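PDB 6TL1: protein TASOR from Homo sapiens, which serves as a component of the HUSH complex, which maintains epigenetic transcriptional silencing by promoting recruitment of the H3K9 methyltransferase SETDB1 and of MORC2. Local coordinates for residues A[13-18]-A[36-41]; A[137-143]-A[157-163]; A[88-92]-A[193-197]. All blocks are in the same frame, centred on the assembly; numbering follows the deposited sequence.

Interaction 1: A[13-18]-A[36-41]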
# COMPACT_ATOMS: atom_id res chain seq x y z
N GLU A 13 3.68 20.72 5.12
CA GLU A 13 2.82 19.58 4.78
C GLU A 13 3.34 18.83 3.57
O GLU A 13 3.28 17.60 3.51
CB GLU A 13 1.38 20.04 4.54
CG GLU A 13 0.76 20.78 5.70
CD GLU A 13 -0.77 20.73 5.67
OE1 GLU A 13 -1.37 21.24 4.70
OE2 GLU A 13 -1.36 20.17 6.62
N PHE A 14 3.83 19.57 2.57
CA PHE A 14 4.40 18.96 1.38
C PHE A 14 5.61 18.10 1.72
O PHE A 14 5.73 16.97 1.24
CB PHE A 14 4.77 20.06 0.38
CG PHE A 14 5.24 19.56 -0.96
CD1 PHE A 14 6.57 19.22 -1.15
CD2 PHE A 14 4.36 19.46 -2.02
CE1 PHE A 14 7.01 18.79 -2.39
CE2 PHE A 14 4.80 19.01 -3.26
CZ PHE A 14 6.13 18.68 -3.44
N GLU A 15 6.49 18.62 2.58
CA GLU A 15 7.71 17.88 2.88
C GLU A 15 7.46 16.72 3.83
O GLU A 15 8.22 15.75 3.80
CB GLU A 15 8.75 18.82 3.51
CG GLU A 15 9.19 19.98 2.62
CD GLU A 15 9.76 19.53 1.28
OE1 GLU A 15 10.41 18.47 1.23
OE2 GLU A 15 9.53 20.24 0.27
N ASP A 16 6.39 16.78 4.63
CA ASP A 16 5.95 15.61 5.40
C ASP A 16 5.54 14.46 4.48
O ASP A 16 5.86 13.29 4.76
CB ASP A 16 4.79 15.99 6.32
CG ASP A 16 5.24 16.70 7.60
OD1 ASP A 16 6.46 16.74 7.88
OD2 ASP A 16 4.37 17.22 8.32
N VAL A 17 4.77 14.75 3.43
CA VAL A 17 4.35 13.70 2.51
C VAL A 17 5.55 13.12 1.78
O VAL A 17 5.70 11.90 1.65
CB VAL A 17 3.31 14.23 1.51
CG1 VAL A 17 2.92 13.14 0.52
CG2 VAL A 17 2.10 14.75 2.26
N VAL A 18 6.43 14.00 1.30
CA VAL A 18 7.66 13.55 0.66
C VAL A 18 8.51 12.76 1.65
O VAL A 18 9.13 11.77 1.27
CB VAL A 18 8.43 14.74 0.06
CG1 VAL A 18 9.84 14.35 -0.29
CG2 VAL A 18 7.72 15.24 -1.20
N TYR A 36 9.44 14.58 -6.78
CA TYR A 36 8.03 14.66 -6.47
C TYR A 36 7.62 16.11 -6.68
O TYR A 36 7.99 16.99 -5.90
CB TYR A 36 7.77 14.20 -5.04
CG TYR A 36 8.19 12.77 -4.84
CD1 TYR A 36 7.48 11.73 -5.43
CD2 TYR A 36 9.31 12.47 -4.08
CE1 TYR A 36 7.88 10.41 -5.25
CE2 TYR A 36 9.71 11.17 -3.90
CZ TYR A 36 9.00 10.14 -4.48
OH TYR A 36 9.40 8.85 -4.29
N ARG A 37 6.86 16.36 -7.74
CA ARG A 37 6.62 17.72 -8.18
C ARG A 37 5.26 18.25 -7.77
O ARG A 37 5.07 19.47 -7.80
CB ARG A 37 6.77 17.82 -9.70
CG ARG A 37 8.07 17.19 -10.22
CD ARG A 37 8.51 17.87 -11.49
NE ARG A 37 9.58 17.15 -12.17
CZ ARG A 37 10.19 17.61 -13.25
NH1 ARG A 37 9.82 18.77 -13.76
NH2 ARG A 37 11.16 16.90 -13.83
N ARG A 38 4.33 17.38 -7.40
CA ARG A 38 3.09 17.85 -6.82
C ARG A 38 2.57 16.79 -5.86
O ARG A 38 2.93 15.62 -5.95
CB ARG A 38 2.04 18.21 -7.87
CG ARG A 38 1.63 17.12 -8.82
CD ARG A 38 0.60 17.65 -9.79
NE ARG A 38 -0.01 16.60 -10.59
CZ ARG A 38 -1.14 16.74 -11.28
NH1 ARG A 38 -1.78 17.90 -11.27
NH2 ARG A 38 -1.62 15.73 -11.98
N ALA A 39 1.75 17.24 -4.92
CA ALA A 39 1.30 16.38 -3.83
C ALA A 39 -0.01 16.91 -3.28
O ALA A 39 -0.19 18.13 -3.17
CB ALA A 39 2.36 16.29 -2.73
N CYS A 40 -0.92 16.00 -2.95
CA CYS A 40 -2.18 16.34 -2.30
C CYS A 40 -2.42 15.44 -1.10
O CYS A 40 -2.09 14.26 -1.13
CB CYS A 40 -3.38 16.16 -3.25
SG CYS A 40 -3.34 17.11 -4.76
N LEU A 41 -3.00 16.00 -0.04
CA LEU A 41 -3.56 15.16 1.00
C LEU A 41 -4.97 14.75 0.60
O LEU A 41 -5.67 15.47 -0.12
CB LEU A 41 -3.56 15.86 2.36
CG LEU A 41 -2.18 16.00 3.00
CD1 LEU A 41 -2.17 17.01 4.12
CD2 LEU A 41 -1.71 14.63 3.49
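The Phe14 ring reaches from helix 12-22 to strand 34-42 and meets the backbone oxygen of Tyr36 with its edge: CZ lies 3.5 Å from Tyr36 O, close to the ring plane, so the slightly positive rim of the ring faces the carbonyl oxygen. Beside this, CE2 of Phe14 approaches CB of Ala39 obliquely at 3.7 Å. With CG anti to the backbone N (chi1 -174°), the ring is carried from the helix out to the strand, and the small methyl of Ala39 leaves room for it there. Val18 lies oblique to the second ring, that of Tyr36, and touches the residue at its root, CG2 to Tyr36 CB at 4.0 Å, while the phenol runs on to Leu21 and His22 and its OH hydrogen-bonds to Tyr25 OH. At the other end of the strand segment Val17 and Leu41 lie antiparallel alongside each other, Val17 CG2 4.0 Å from Leu41 CD2.

The short axes come within 8.8 Å and cross at 96°, so the helix lies across the strand and each of its inward residues meets a different point along it. Tyr36, Ala39 and Leu41 point toward the helix, whereas Arg37 and Arg38 point away, their NE atoms hydrogen-bonded to Thr208 and Ser206. Val17 also rests on Ala203 and Val205 of strand 199-209. No hydrogen bond joins the two segments, which implies that between them the attachment to this antiparallel sheet of the pseudo-PARP domain is apolar packing plus one ring-edge contact with a carbonyl.

Interaction 2: A[137-143]-A[157-163]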
# COMPACT_ATOMS: atom_id res chain seq x y z
N GLY A 137 -1.80 -4.80 11.60
CA GLY A 137 -2.43 -5.62 12.62
C GLY A 137 -1.62 -6.87 12.91
O GLY A 137 -0.38 -6.85 12.96
N LYS A 138 -2.33 -7.98 13.11
CA LYS A 138 -1.69 -9.27 13.29
C LYS A 138 -1.38 -9.83 11.91
O LYS A 138 -2.29 -10.09 11.11
CB LYS A 138 -2.56 -10.22 14.12
CG LYS A 138 -2.09 -11.67 14.08
CD LYS A 138 -2.65 -12.49 15.24
CE LYS A 138 -1.80 -12.31 16.51
NZ LYS A 138 -0.56 -13.15 16.51
N ILE A 139 -0.11 -9.99 11.64
CA ILE A 139 0.38 -10.34 10.31
C ILE A 139 0.45 -11.85 10.19
O ILE A 139 0.82 -12.54 11.14
CB ILE A 139 1.77 -9.71 10.08
CG1 ILE A 139 1.68 -8.19 10.22
CG2 ILE A 139 2.31 -10.09 8.72
CD1 ILE A 139 3.03 -7.48 10.27
N LYS A 140 0.07 -12.37 9.03
CA LYS A 140 0.28 -13.77 8.69
C LYS A 140 1.40 -13.80 7.66
O LYS A 140 1.26 -13.24 6.57
CB LYS A 140 -1.00 -14.41 8.13
CG LYS A 140 -0.85 -15.82 7.60
CD LYS A 140 -0.42 -16.82 8.67
CE LYS A 140 -0.49 -18.24 8.12
NZ LYS A 140 -0.18 -19.25 9.16
N SER A 141 2.53 -14.42 8.03
CA SER A 141 3.67 -14.56 7.13
C SER A 141 3.57 -15.89 6.40
O SER A 141 3.42 -16.94 7.02
CB SER A 141 4.97 -14.51 7.93
OG SER A 141 5.22 -13.21 8.41
N ILE A 142 3.68 -15.85 5.07
CA ILE A 142 3.54 -17.07 4.28
C ILE A 142 4.75 -17.22 3.36
O ILE A 142 5.34 -16.24 2.90
CB ILE A 142 2.22 -17.10 3.48
CG1 ILE A 142 2.12 -15.90 2.54
CG2 ILE A 142 1.01 -17.14 4.42
CD1 ILE A 142 0.95 -15.99 1.59
N TYR A 143 5.11 -18.47 3.09
CA TYR A 143 6.15 -18.75 2.13
C TYR A 143 5.61 -18.62 0.71
O TYR A 143 4.44 -18.89 0.44
CB TYR A 143 6.71 -20.15 2.36
CG TYR A 143 7.56 -20.25 3.60
CD1 TYR A 143 6.99 -20.55 4.84
CD2 TYR A 143 8.92 -20.04 3.54
CE1 TYR A 143 7.78 -20.64 5.97
CE2 TYR A 143 9.72 -20.14 4.67
CZ TYR A 143 9.14 -20.44 5.88
OH TYR A 143 9.94 -20.54 6.99
N HIS A 157 -6.53 -12.53 10.92
CA HIS A 157 -5.30 -11.81 10.65
C HIS A 157 -5.65 -10.66 9.71
O HIS A 157 -6.65 -10.73 8.99
CB HIS A 157 -4.21 -12.71 10.02
CG HIS A 157 -3.74 -13.80 10.93
ND1 HIS A 157 -4.51 -14.90 11.26
CD2 HIS A 157 -2.57 -13.96 11.61
CE1 HIS A 157 -3.85 -15.68 12.08
NE2 HIS A 157 -2.66 -15.14 12.31
N GLU A 158 -4.86 -9.60 9.75
CA GLU A 158 -5.22 -8.44 8.95
C GLU A 158 -4.62 -8.44 7.56
O GLU A 158 -5.19 -7.81 6.65
CB GLU A 158 -4.83 -7.14 9.67
CG GLU A 158 -5.85 -6.71 10.74
CD GLU A 158 -6.10 -7.78 11.80
OE1 GLU A 158 -5.23 -7.93 12.69
OE2 GLU A 158 -7.12 -8.49 11.72
N CYS A 159 -3.49 -9.13 7.34
CA CYS A 159 -2.86 -9.10 6.03
C CYS A 159 -1.93 -10.30 5.90
O CYS A 159 -1.60 -10.96 6.89
CB CYS A 159 -2.06 -7.82 5.76
SG CYS A 159 -0.66 -7.59 6.90
N HIS A 160 -1.55 -10.60 4.67
CA HIS A 160 -0.45 -11.51 4.39
C HIS A 160 0.78 -10.70 3.99
O HIS A 160 0.66 -9.66 3.35
CB HIS A 160 -0.79 -12.47 3.26
CG HIS A 160 -1.84 -13.48 3.61
ND1 HIS A 160 -2.33 -14.38 2.69
CD2 HIS A 160 -2.49 -13.74 4.77
CE1 HIS A 160 -3.23 -15.16 3.27
NE2 HIS A 160 -3.35 -14.78 4.53
N VAL A 161 1.97 -11.22 4.35
CA VAL A 161 3.24 -10.70 3.86
C VAL A 161 4.12 -11.90 3.54
O VAL A 161 3.86 -13.02 3.98
CB VAL A 161 3.98 -9.77 4.86
CG1 VAL A 161 3.08 -8.63 5.31
CG2 VAL A 161 4.51 -10.56 6.05
N SER A 162 5.16 -11.66 2.73
CA SER A 162 6.09 -12.72 2.38
C SER A 162 7.02 -13.01 3.55
O SER A 162 7.68 -12.11 4.05
CB SER A 162 6.90 -12.35 1.14
OG SER A 162 6.05 -12.32 0.01
N LYS A 163 7.14 -14.30 3.89
CA LYS A 163 7.89 -14.72 5.07
C LYS A 163 9.30 -14.14 5.15
O LYS A 163 9.73 -13.67 6.22
CB LYS A 163 7.98 -16.25 5.08
CG LYS A 163 8.58 -16.82 6.36
CD LYS A 163 7.53 -16.96 7.44
CE LYS A 163 8.18 -17.10 8.80
NZ LYS A 163 9.30 -18.07 8.76
O HOH W 1 5.68 -15.08 -0.14
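Lys163 closes one end of a parallel strand pair by lying against Ser141 and Tyr143. Its CB sits 3.4 Å from Ile142 O; CG, anti to the backbone N (chi1 -172°), passes over one face of the Tyr143 ring in a CH-pi contact, 3.9 Å from the centroid. A bend at chi2 sends CD to Ser141 CB at 3.6 Å, and a second bend at chi4 brings NZ round to donate to Tyr143 OH at 3.1 Å. A long, flexible lysine can thus give methylenes to the ring and its ammonium to the hydroxyl.

Strands 139-142 and 159-162 are joined by parallel-sheet bonds: Lys140 N to Cys159 O, Val161 N to Lys140 O and Ile142 N to Val161 O, the last 3.0 Å long. Ile139 and Val161, both beta-branched, press CG2 against CG2 at 3.5 Å, a tight fit. On the face of Lys140, its CB and CG run alongside His160, whose NE2 and ND1 are hydrogen-bonded to Thr154 OG1 and Leu100 O.

At the opposite end Glu158 meets Lys138 twice: its OE1 accepts from Lys138 N at 2.9 Å on the anti side of the carboxylate, and its backbone N donates to Lys138 O. Since OE2 forms a salt bridge with Arg63, the chemistry implies a carboxylate that probably helps to link the start of the 139-142/159-162 pair to a more distant part of the domain.

Interaction 3: A[88-92]-A[193-197]; sequences KGLHV and RRRPR
His91 and Val92 meet Arg194 and Arg195 where two irregular segments of the pseudo-PARP domain run together, one leaving helix 82-88 and the other leading into strand 199-209. The tight part centres on Arg194 O. It accepts from Val92 N at 2.9 Å, the donor lying in the carbonyl plane, and it also takes a CA-H...O contact from His91 CA. Val92 rests both methyls near this oxygen, and its CG2 touches the side of Arg194, 3.7 Å from NE. A valine suits the place because it fills this space without a polar group and packs on Val107 of strand 107-110, as do Leu90 and Pro196.

Arg195 leaves the backbone with CG anti to N (chi1 177°), which lays its aliphatic part across the segment. CB sits over one face of the His91 ring, 4.1 Å from the centroid, and CD passes close to Gly89, which has positive phi at the end of the helix and no side chain to block the arginine. The guanidinium continues to a salt bridge with Glu50 of helix 45-60. Arg193, meanwhile, grips Arg195 O side-on through NE and NH2 and probably restrains the turn from Arg193 to Arg195.

The looser side is that of the exposed Arg194, whose side chain crosses that of His91, its guanidinium tilted 23° from the ring plane and NH1 3.6 Å from CD2. Here one water donates a hydrogen bond to Lys88 O but accepts only a weak one from Arg195 NE. A second water makes a firm bridge between buried residues, donating to Leu90 O at 2.7 Å and Pro196 O at 2.8 Å.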
# COMPACT_ATOMS: atom_id res chain seq x y z
N LYS A 88 -13.46 6.13 -3.74
CA LYS A 88 -14.17 4.89 -3.45
C LYS A 88 -13.38 3.93 -2.57
O LYS A 88 -13.97 3.01 -2.00
CB LYS A 88 -14.47 4.11 -4.75
CG LYS A 88 -15.21 4.83 -5.86
CD LYS A 88 -16.71 4.84 -5.70
CE LYS A 88 -17.18 6.18 -5.20
NZ LYS A 88 -18.65 6.32 -5.34
N GLY A 89 -12.07 4.15 -2.42
CA GLY A 89 -11.23 3.21 -1.72
C GLY A 89 -10.68 2.15 -2.66
O GLY A 89 -11.09 2.01 -3.82
N LEU A 90 -9.70 1.40 -2.17
CA LEU A 90 -9.07 0.34 -2.94
C LEU A 90 -9.88 -0.95 -2.81
O LEU A 90 -10.11 -1.42 -1.70
CB LEU A 90 -7.64 0.12 -2.48
CG LEU A 90 -6.83 -0.90 -3.27
CD1 LEU A 90 -6.73 -0.50 -4.74
CD2 LEU A 90 -5.45 -1.02 -2.66
N HIS A 91 -10.28 -1.51 -3.94
CA HIS A 91 -11.12 -2.71 -3.97
C HIS A 91 -10.34 -3.91 -4.48
O HIS A 91 -9.30 -3.78 -5.14
CB HIS A 91 -12.34 -2.49 -4.86
CG HIS A 91 -13.37 -1.57 -4.27
ND1 HIS A 91 -13.19 -0.21 -4.20
CD2 HIS A 91 -14.58 -1.82 -3.72
CE1 HIS A 91 -14.24 0.35 -3.63
NE2 HIS A 91 -15.10 -0.61 -3.33
N VAL A 92 -10.87 -5.10 -4.16
CA VAL A 92 -10.27 -6.33 -4.66
C VAL A 92 -10.36 -6.36 -6.17
O VAL A 92 -11.19 -5.68 -6.79
CB VAL A 92 -10.94 -7.58 -4.07
CG1 VAL A 92 -10.72 -7.64 -2.56
CG2 VAL A 92 -12.44 -7.59 -4.41
N ARG A 193 -15.02 -9.06 2.20
CA ARG A 193 -15.38 -7.70 1.83
C ARG A 193 -14.64 -7.32 0.55
O ARG A 193 -13.51 -7.74 0.33
CB ARG A 193 -15.01 -6.74 2.97
CG ARG A 193 -15.95 -6.81 4.16
CD ARG A 193 -15.65 -5.71 5.15
NE ARG A 193 -15.42 -4.44 4.48
CZ ARG A 193 -16.31 -3.45 4.45
NH1 ARG A 193 -17.47 -3.59 5.07
NH2 ARG A 193 -16.03 -2.32 3.81
N ARG A 194 -15.31 -6.56 -0.31
CA ARG A 194 -14.59 -6.14 -1.51
C ARG A 194 -13.65 -4.98 -1.23
O ARG A 194 -12.75 -4.72 -2.04
CB ARG A 194 -15.56 -5.77 -2.63
CG ARG A 194 -16.30 -6.96 -3.22
CD ARG A 194 -16.87 -6.66 -4.60
NE ARG A 194 -15.79 -6.50 -5.58
CZ ARG A 194 -15.46 -5.36 -6.17
NH1 ARG A 194 -16.12 -4.24 -5.90
NH2 ARG A 194 -14.46 -5.34 -7.04
N ARG A 195 -13.81 -4.28 -0.10
CA ARG A 195 -12.92 -3.20 0.28
C ARG A 195 -12.51 -3.37 1.74
O ARG A 195 -13.32 -3.11 2.65
CB ARG A 195 -13.56 -1.83 0.07
CG ARG A 195 -12.66 -0.68 0.53
CD ARG A 195 -13.27 0.67 0.29
NE ARG A 195 -14.62 0.77 0.84
CZ ARG A 195 -14.88 0.97 2.13
NH1 ARG A 195 -13.90 1.08 3.02
NH2 ARG A 195 -16.14 1.05 2.54
N PRO A 196 -11.28 -3.81 2.01
CA PRO A 196 -10.82 -3.87 3.40
C PRO A 196 -10.77 -2.48 3.99
O PRO A 196 -10.34 -1.54 3.33
CB PRO A 196 -9.41 -4.48 3.28
CG PRO A 196 -9.40 -5.17 1.95
CD PRO A 196 -10.26 -4.29 1.07
N ARG A 197 -11.23 -2.35 5.24
CA ARG A 197 -11.34 -1.02 5.83
C ARG A 197 -10.10 -0.55 6.57
O ARG A 197 -10.01 0.65 6.89
CB ARG A 197 -12.53 -0.94 6.79
CG ARG A 197 -13.87 -1.50 6.30
CD ARG A 197 -14.86 -1.63 7.47
NE ARG A 197 -14.57 -2.77 8.31
CZ ARG A 197 -15.11 -2.95 9.51
NH1 ARG A 197 -14.80 -4.02 10.22
NH2 ARG A 197 -15.90 -2.03 10.04
O HOH W 2 -16.42 1.75 -1.88
O HOH W 3 -9.21 -1.08 0.77

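Overall arrangement
Along the chain, interaction 1 closes before the others open, and interaction 2 is nested inside the loop that interaction 3 closes. Interactions 1 and 2 lie on opposite sides of the chain's centre, their own centres about 30 Å apart: the first packs helix 12-22 on the five-stranded antiparallel sheet, the second pairs the outermost strand 139-142 of the mixed sheet with its neighbour 159-162. Interaction 3 is about 18 Å from interaction 2 and about 25 Å from interaction 1, centre to centre. Its segment 193-197 lies in the loop between mixed-sheet strand 181-184 and strand 199-209, which neighbours strand 34-42 of interaction 1. The three therefore span both sheets of the single pseudo-PARP domain and their connection.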